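Local coordinates for dihydrofolate reductase (Moritella profunda, PDB 3IA4), which catalyses the NADPH-dependent reduction of 7,8-dihydrofolate to tetrahydrofolate, and so probably supplies one-carbon carriers for purine, glycine and DNA precursor synthesis, at residues A7-A10 with N11-I15; A99-Y102 with N103-A107. One frame throughout, in Å; residues are numbered along the deposited sequence.

Contact 1: residues A7-A10 with N11-I15; sequences AALA and NNRVI. With NDP (NADPH dihydro-nicotinamide-adenine-dinucleotide phosphate), chain E.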
loop_
_atom_site.group_PDB
_atom_site.type_symbol
_atom_site.label_atom_id
_atom_site.label_comp_id
_atom_site.label_asym_id
_atom_site.label_seq_id
_atom_site.Cartn_x
_atom_site.Cartn_y
_atom_site.Cartn_z
ATOM N N ALA A 7 -3.625 -0.875 0.082
ATOM C CA ALA A 7 -3.497 -0.892 1.546
ATOM C C ALA A 7 -4.447 -1.888 2.150
ATOM O O ALA A 7 -5.484 -2.186 1.533
ATOM C CB ALA A 7 -3.903 0.528 2.094
ATOM N N ALA A 8 -4.131 -2.355 3.363
ATOM C CA ALA A 8 -5.065 -3.220 4.099
ATOM C C ALA A 8 -5.530 -2.429 5.353
ATOM O O ALA A 8 -4.706 -1.977 6.150
ATOM C CB ALA A 8 -4.359 -4.497 4.547
ATOM N N LEU A 9 -6.839 -2.259 5.459
ATOM C CA LEU A 9 -7.442 -1.424 6.548
ATOM C C LEU A 9 -8.239 -2.283 7.507
ATOM O O LEU A 9 -9.182 -2.960 7.095
ATOM C CB LEU A 9 -8.428 -0.415 6.006
ATOM C CG LEU A 9 -7.914 0.887 5.303
ATOM C CD1 LEU A 9 -6.899 0.551 4.176
ATOM C CD2 LEU A 9 -9.181 1.658 4.776
ATOM N N ALA A 10 -7.925 -2.194 8.788
ATOM C CA ALA A 10 -8.878 -2.711 9.778
ATOM C C ALA A 10 -9.978 -1.650 10.000
ATOM O O ALA A 10 -10.033 -0.615 9.302
ATOM C CB ALA A 10 -8.144 -3.037 11.046
ATOM N N ASN A 11 -10.854 -1.871 10.986
ATOM C CA ASN A 11 -11.938 -0.911 11.213
ATOM C C ASN A 11 -11.360 0.478 11.518
ATOM O O ASN A 11 -10.266 0.584 12.076
ATOM C CB ASN A 11 -12.804 -1.378 12.385
ATOM C CG ASN A 11 -13.635 -2.622 12.034
ATOM O OD1 ASN A 11 -13.850 -2.920 10.867
ATOM N ND2 ASN A 11 -14.150 -3.314 13.057
ATOM N N ASN A 12 -12.138 1.515 11.167
ATOM C CA ASN A 12 -11.790 2.910 11.430
ATOM C C ASN A 12 -10.475 3.261 10.673
ATOM O O ASN A 12 -9.780 4.192 11.085
ATOM C CB ASN A 12 -11.618 3.140 12.942
ATOM C CG ASN A 12 -12.816 2.672 13.736
ATOM O OD1 ASN A 12 -13.931 2.990 13.371
ATOM N ND2 ASN A 12 -12.585 1.796 14.751
ATOM N N ARG A 13 -10.212 2.562 9.545
ATOM C CA ARG A 13 -9.039 2.837 8.662
ATOM C C ARG A 13 -7.694 2.631 9.313
ATOM O O ARG A 13 -6.682 3.175 8.896
ATOM C CB ARG A 13 -9.085 4.284 8.043
ATOM C CG ARG A 13 -10.442 4.607 7.511
ATOM C CD ARG A 13 -10.315 5.868 6.548
ATOM N NE ARG A 13 -9.757 7.103 7.184
ATOM C CZ ARG A 13 -10.467 8.028 7.834
ATOM N NH1 ARG A 13 -11.793 7.902 7.945
ATOM N NH2 ARG A 13 -9.885 9.111 8.310
ATOM N N VAL A 14 -7.661 1.871 10.424
ATOM C CA VAL A 14 -6.324 1.597 11.005
ATOM C C VAL A 14 -5.442 0.753 10.066
ATOM O O VAL A 14 -5.901 -0.273 9.523
ATOM C CB VAL A 14 -6.457 0.753 12.353
ATOM C CG1 VAL A 14 -5.047 0.286 12.849
ATOM C CG2 VAL A 14 -7.024 1.637 13.457
ATOM N N ILE A 15 -4.186 1.163 9.910
ATOM C CA ILE A 15 -3.265 0.423 9.042
ATOM C C ILE A 15 -1.989 0.014 9.756
ATOM O O ILE A 15 -1.280 -0.847 9.248
ATOM C CB ILE A 15 -2.869 1.196 7.758
ATOM C CG1 ILE A 15 -2.190 2.518 8.105
ATOM C CG2 ILE A 15 -4.084 1.367 6.882
ATOM C CD1 ILE A 15 -1.657 3.230 6.815
HETATM P PA NDP E . 5.931 6.007 5.703
HETATM O O1A NDP E . 4.935 6.795 4.891
HETATM O O2A NDP E . 6.193 4.560 5.424
HETATM O O5B NDP E . 7.395 6.735 5.748
HETATM C C5B NDP E . 7.449 8.156 5.999
HETATM C C4B NDP E . 8.894 8.562 5.735
HETATM O O4B NDP E . 9.027 8.682 4.312
HETATM C C3B NDP E . 9.156 10.016 6.200
HETATM O O3B NDP E . 9.475 10.034 7.588
HETATM C C2B NDP E . 10.273 10.488 5.284
HETATM O O2B NDP E . 11.489 9.774 5.533
HETATM C C1B NDP E . 9.771 9.892 3.985
HETATM N N9A NDP E . 8.928 10.812 3.192
HETATM C C8A NDP E . 7.605 10.984 3.339
HETATM N N7A NDP E . 7.119 11.819 2.398
HETATM C C5A NDP E . 8.172 12.177 1.611
HETATM C C6A NDP E . 8.387 12.997 0.410
HETATM N N6A NDP E . 7.377 13.710 -0.187
HETATM N N1A NDP E . 9.681 13.033 -0.058
HETATM C C2A NDP E . 10.710 12.364 0.451
HETATM N N3A NDP E . 10.571 11.606 1.536
HETATM C C4A NDP E . 9.337 11.486 2.130
HETATM O O3 NDP E . 5.618 6.158 7.283
HETATM P PN NDP E . 4.324 6.088 8.236
HETATM O O1N NDP E . 3.363 7.136 7.812
HETATM O O2N NDP E . 4.807 6.069 9.641
HETATM O O5D NDP E . 3.643 4.715 7.832
HETATM C C5D NDP E . 4.225 3.506 8.298
HETATM C C4D NDP E . 3.161 2.665 8.994
HETATM O O4D NDP E . 2.197 2.156 7.999
HETATM C C3D NDP E . 3.710 1.419 9.706
HETATM O O3D NDP E . 2.941 1.196 10.903
HETATM C C2D NDP E . 3.416 0.275 8.735
HETATM O O2D NDP E . 3.297 -1.024 9.368
HETATM C C1D NDP E . 2.093 0.730 8.183
HETATM N N1N NDP E . 1.745 0.207 6.866
HETATM C C2N NDP E . 0.572 -0.415 6.736
HETATM C C3N NDP E . 0.151 -0.821 5.495
HETATM C C7N NDP E . -1.164 -1.529 5.393
HETATM O O7N NDP E . -1.603 -1.757 4.285
HETATM N N7N NDP E . -1.908 -1.803 6.469
HETATM C C4N NDP E . 0.945 -0.647 4.210
HETATM C C5N NDP E . 2.152 0.103 4.510
HETATM C C6N NDP E . 2.523 0.449 5.787
HETATM P P2B NDP E . 12.863 10.572 5.869
HETATM O O1X NDP E . 13.876 9.525 5.710
HETATM O O2X NDP E . 12.854 11.719 4.917
HETATM O O3X NDP E . 12.664 11.117 7.257
#
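Ala8 and Ile15 face each other across a tight reversal of the chain, and the nicotinamide carboxamide of NADPH is wedged between their backbones. Its O7N accepts from Ala8 N at 2.8 Å in a nearly straight bond (172°). Its N7N gives one hydrogen to Ala8 O and the other to Ile15 O, the latter over 3.0 Å at 170°. Three bonds to main-chain atoms thus fix the rotation of the amide.

The side chain of Ile15 lies along this grip. Its CB sits 3.4 Å from N7N of the cofactor. Of the two branches, CG2 turns back across the reversal, coming within 3.5 Å of Ala8 O and 4.0 Å of Leu9 CD1. The other branch, with CG1 set between the backbone N and the carbonyl carbon (chi1 59°), ends in CD1, which reaches the rim of the nicotinamide ribose at O4D. Leu9 runs alongside Ile15, its CG resting 4.0 Å from Arg13 CA.

The reversal itself is closed by Ala10 N donating to Val14 O (2.9 Å) and by a weak bond from Arg13 N to Ala10 O. Asn11 and Asn12 occupy the corners of a turn close to type II, and Asn11 ND2 is held by Thr120. Beyond the first sheet strand of the dihydrofolate reductase fold the chain passes into the active-site loop, a junction that recognises the carboxamide of the cofactor through main-chain atoms.

Contact 2: residues A99-Y102 with N103-A107; sequences ATIY and NQCLA. With NDP (NADPH dihydro-nicotinamide-adenine-dinucleotide phosphate), chain E.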
loop_
_atom_site.group_PDB
_atom_site.type_symbol
_atom_site.label_atom_id
_atom_site.label_comp_id
_atom_site.label_asym_id
_atom_site.label_seq_id
_atom_site.Cartn_x
_atom_site.Cartn_y
_atom_site.Cartn_z
ATOM N N ALA A 99 1.230 5.781 5.866
ATOM C CA ALA A 99 0.195 6.856 5.929
ATOM C C ALA A 99 0.662 8.148 5.256
ATOM O O ALA A 99 -0.122 8.832 4.532
ATOM C CB ALA A 99 -0.125 7.151 7.386
ATOM N N THR A 100 1.918 8.560 5.487
ATOM C CA THR A 100 2.257 9.872 4.957
ATOM C C THR A 100 2.220 9.861 3.432
ATOM O O THR A 100 1.796 10.846 2.794
ATOM C CB THR A 100 3.631 10.433 5.397
ATOM O OG1 THR A 100 3.919 10.096 6.748
ATOM C CG2 THR A 100 3.549 11.892 5.318
ATOM N N ILE A 101 2.592 8.740 2.816
ATOM C CA ILE A 101 2.594 8.671 1.371
ATOM C C ILE A 101 1.200 8.586 0.814
ATOM O O ILE A 101 0.824 9.226 -0.189
ATOM C CB ILE A 101 3.395 7.455 0.892
ATOM C CG1 ILE A 101 4.825 7.526 1.500
ATOM C CG2 ILE A 101 3.411 7.495 -0.601
ATOM C CD1 ILE A 101 5.582 8.816 1.294
ATOM N N TYR A 102 0.396 7.783 1.467
ATOM C CA TYR A 102 -1.045 7.725 1.095
ATOM C C TYR A 102 -1.714 9.125 1.169
ATOM O O TYR A 102 -2.508 9.494 0.308
ATOM C CB TYR A 102 -1.855 6.792 2.026
ATOM C CG TYR A 102 -1.508 5.316 1.948
ATOM C CD1 TYR A 102 -1.306 4.671 0.751
ATOM C CD2 TYR A 102 -1.426 4.594 3.131
ATOM C CE1 TYR A 102 -1.039 3.325 0.696
ATOM C CE2 TYR A 102 -1.160 3.212 3.125
ATOM C CZ TYR A 102 -0.993 2.597 1.909
ATOM O OH TYR A 102 -0.703 1.264 1.980
ATOM N N ASN A 103 -1.412 9.869 2.222
ATOM C CA ASN A 103 -1.947 11.244 2.421
ATOM C C ASN A 103 -1.511 12.110 1.252
ATOM O O ASN A 103 -2.295 12.870 0.693
ATOM C CB ASN A 103 -1.373 11.878 3.709
ATOM C CG ASN A 103 -2.038 11.359 4.989
ATOM O OD1 ASN A 103 -3.046 10.642 4.947
ATOM N ND2 ASN A 103 -1.467 11.716 6.131
ATOM N N GLN A 104 -0.229 12.035 0.899
ATOM C CA GLN A 104 0.233 12.936 -0.159
ATOM C C GLN A 104 -0.243 12.570 -1.564
ATOM O O GLN A 104 -0.309 13.463 -2.398
ATOM C CB GLN A 104 1.731 12.990 -0.178
ATOM C CG GLN A 104 2.315 13.551 1.116
ATOM C CD GLN A 104 3.813 13.345 1.159
ATOM O OE1 GLN A 104 4.568 14.087 0.552
ATOM N NE2 GLN A 104 4.244 12.382 1.923
ATOM N N CYS A 105 -0.584 11.289 -1.811
ATOM C CA CYS A 105 -0.894 10.796 -3.155
ATOM C C CYS A 105 -2.371 10.546 -3.390
ATOM O O CYS A 105 -2.773 10.325 -4.491
ATOM C CB CYS A 105 -0.124 9.482 -3.487
ATOM S SG CYS A 105 1.659 9.764 -3.465
ATOM N N LEU A 106 -3.212 10.617 -2.354
ATOM C CA LEU A 106 -4.650 10.350 -2.542
ATOM C C LEU A 106 -5.344 11.189 -3.594
ATOM O O LEU A 106 -6.102 10.659 -4.438
ATOM C CB LEU A 106 -5.410 10.445 -1.174
ATOM C CG LEU A 106 -6.916 10.150 -1.317
ATOM C CD1 LEU A 106 -7.235 8.670 -1.653
ATOM C CD2 LEU A 106 -7.627 10.571 -0.056
ATOM N N ALA A 107 -5.057 12.489 -3.612
ATOM C CA ALA A 107 -5.779 13.353 -4.528
ATOM C C ALA A 107 -5.430 13.001 -5.978
ATOM O O ALA A 107 -6.221 13.273 -6.908
ATOM C CB ALA A 107 -5.482 14.835 -4.209
HETATM P PA NDP E . 5.931 6.007 5.703
HETATM O O1A NDP E . 4.935 6.795 4.891
HETATM O O2A NDP E . 6.193 4.560 5.424
HETATM O O5B NDP E . 7.395 6.735 5.748
HETATM C C5B NDP E . 7.449 8.156 5.999
HETATM C C4B NDP E . 8.894 8.562 5.735
HETATM O O4B NDP E . 9.027 8.682 4.312
HETATM C C3B NDP E . 9.156 10.016 6.200
HETATM O O3B NDP E . 9.475 10.034 7.588
HETATM C C2B NDP E . 10.273 10.488 5.284
HETATM O O2B NDP E . 11.489 9.774 5.533
HETATM C C1B NDP E . 9.771 9.892 3.985
HETATM N N9A NDP E . 8.928 10.812 3.192
HETATM C C8A NDP E . 7.605 10.984 3.339
HETATM N N7A NDP E . 7.119 11.819 2.398
HETATM C C5A NDP E . 8.172 12.177 1.611
HETATM C C6A NDP E . 8.387 12.997 0.410
HETATM N N6A NDP E . 7.377 13.710 -0.187
HETATM N N1A NDP E . 9.681 13.033 -0.058
HETATM C C2A NDP E . 10.710 12.364 0.451
HETATM N N3A NDP E . 10.571 11.606 1.536
HETATM C C4A NDP E . 9.337 11.486 2.130
HETATM O O3 NDP E . 5.618 6.158 7.283
HETATM P PN NDP E . 4.324 6.088 8.236
HETATM O O1N NDP E . 3.363 7.136 7.812
HETATM O O2N NDP E . 4.807 6.069 9.641
HETATM O O5D NDP E . 3.643 4.715 7.832
HETATM C C5D NDP E . 4.225 3.506 8.298
HETATM C C4D NDP E . 3.161 2.665 8.994
HETATM O O4D NDP E . 2.197 2.156 7.999
HETATM C C3D NDP E . 3.710 1.419 9.706
HETATM O O3D NDP E . 2.941 1.196 10.903
HETATM C C2D NDP E . 3.416 0.275 8.735
HETATM O O2D NDP E . 3.297 -1.024 9.368
HETATM C C1D NDP E . 2.093 0.730 8.183
HETATM N N1N NDP E . 1.745 0.207 6.866
HETATM C C2N NDP E . 0.572 -0.415 6.736
HETATM C C3N NDP E . 0.151 -0.821 5.495
HETATM C C7N NDP E . -1.164 -1.529 5.393
HETATM O O7N NDP E . -1.603 -1.757 4.285
HETATM N N7N NDP E . -1.908 -1.803 6.469
HETATM C C4N NDP E . 0.945 -0.647 4.210
HETATM C C5N NDP E . 2.152 0.103 4.510
HETATM C C6N NDP E . 2.523 0.449 5.787
HETATM P P2B NDP E . 12.863 10.572 5.869
HETATM O O1X NDP E . 13.876 9.525 5.710
HETATM O O2X NDP E . 12.854 11.719 4.917
HETATM O O3X NDP E . 12.664 11.117 7.257
#
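The Gln104 amide meets the adenine of NADPH edge to edge, the two planes nearly coplanar, while its NE2 also turns back to Thr100 O one helical turn earlier. On the adenine side, NE2 donates to N7A at 3.0 Å, almost straight, and OE1 accepts from N6A at 2.9 Å. Ile101 CD1 lies off one face of the base, over its N7A-C8A edge, 3.5 Å from N7A. The other flat group, the Tyr102 ring, meets the ring of Phe127 with about 55° between planes, and C4N of the cofactor, the carbon that carries the transferable hydride in NADPH, approaches it obliquely. The Tyr102 hydroxyl, bonded to Ile6 O, lies 3.4 Å from C4N.

Thr100 O lies in the plane of the Gln104 amide, yet NE2 stands above the Thr100 carbonyl plane, 72° out of it, and not on a lone pair. Gln104 N comes to the same oxygen from the opposite face, so two donors from one residue grip it. With CG beside the backbone N (chi1 -63°), the chain extends along Thr100 and brings the amide to the base. With alanine in place of Gln104, N7A and N6A lose their amide partners, and the adenine would probably be freer to turn at its N7A edge.

Further along the cofactor, the first turn of the helix offers its backbone N-H groups: Ala99 N to O5D, and Thr100 N to O1N over 3.1 Å. Behind it, Asn103 N donates to Ala99 O and Cys105 N to Ile101 O.

The chemistry implies two kinds of recognition by one short helix: the partly positive N-terminal end of its dipole is likely to steady the pyrophosphate charge, while one amide, using both its donor and its acceptor, reads the amino group and N7A of adenine.

How the contacts relate
Contact 1 comes first along the chain, at the end of strand 2-9, and contact 2 much later, on helix 99-105, which follows strand 92-97. Strands 2-9 and 92-97 are parallel neighbours in the central mixed sheet, which brings the two contacts to centres about 14 Å apart. They meet mainly at Tyr102: its OH lies 3.3 Å from Ala7 CB, and its CE2 3.7 Å from Ile15 CD1. Both touch the same NADPH, residues 7-15 at the nicotinamide end and helix 99-105 chiefly along the pyrophosphate and adenine, with Tyr102 reaching the nicotinamide as well. Methotrexate touches Ala7, Ala8 and Tyr102, so the substrate-side pocket adjoins this junction too.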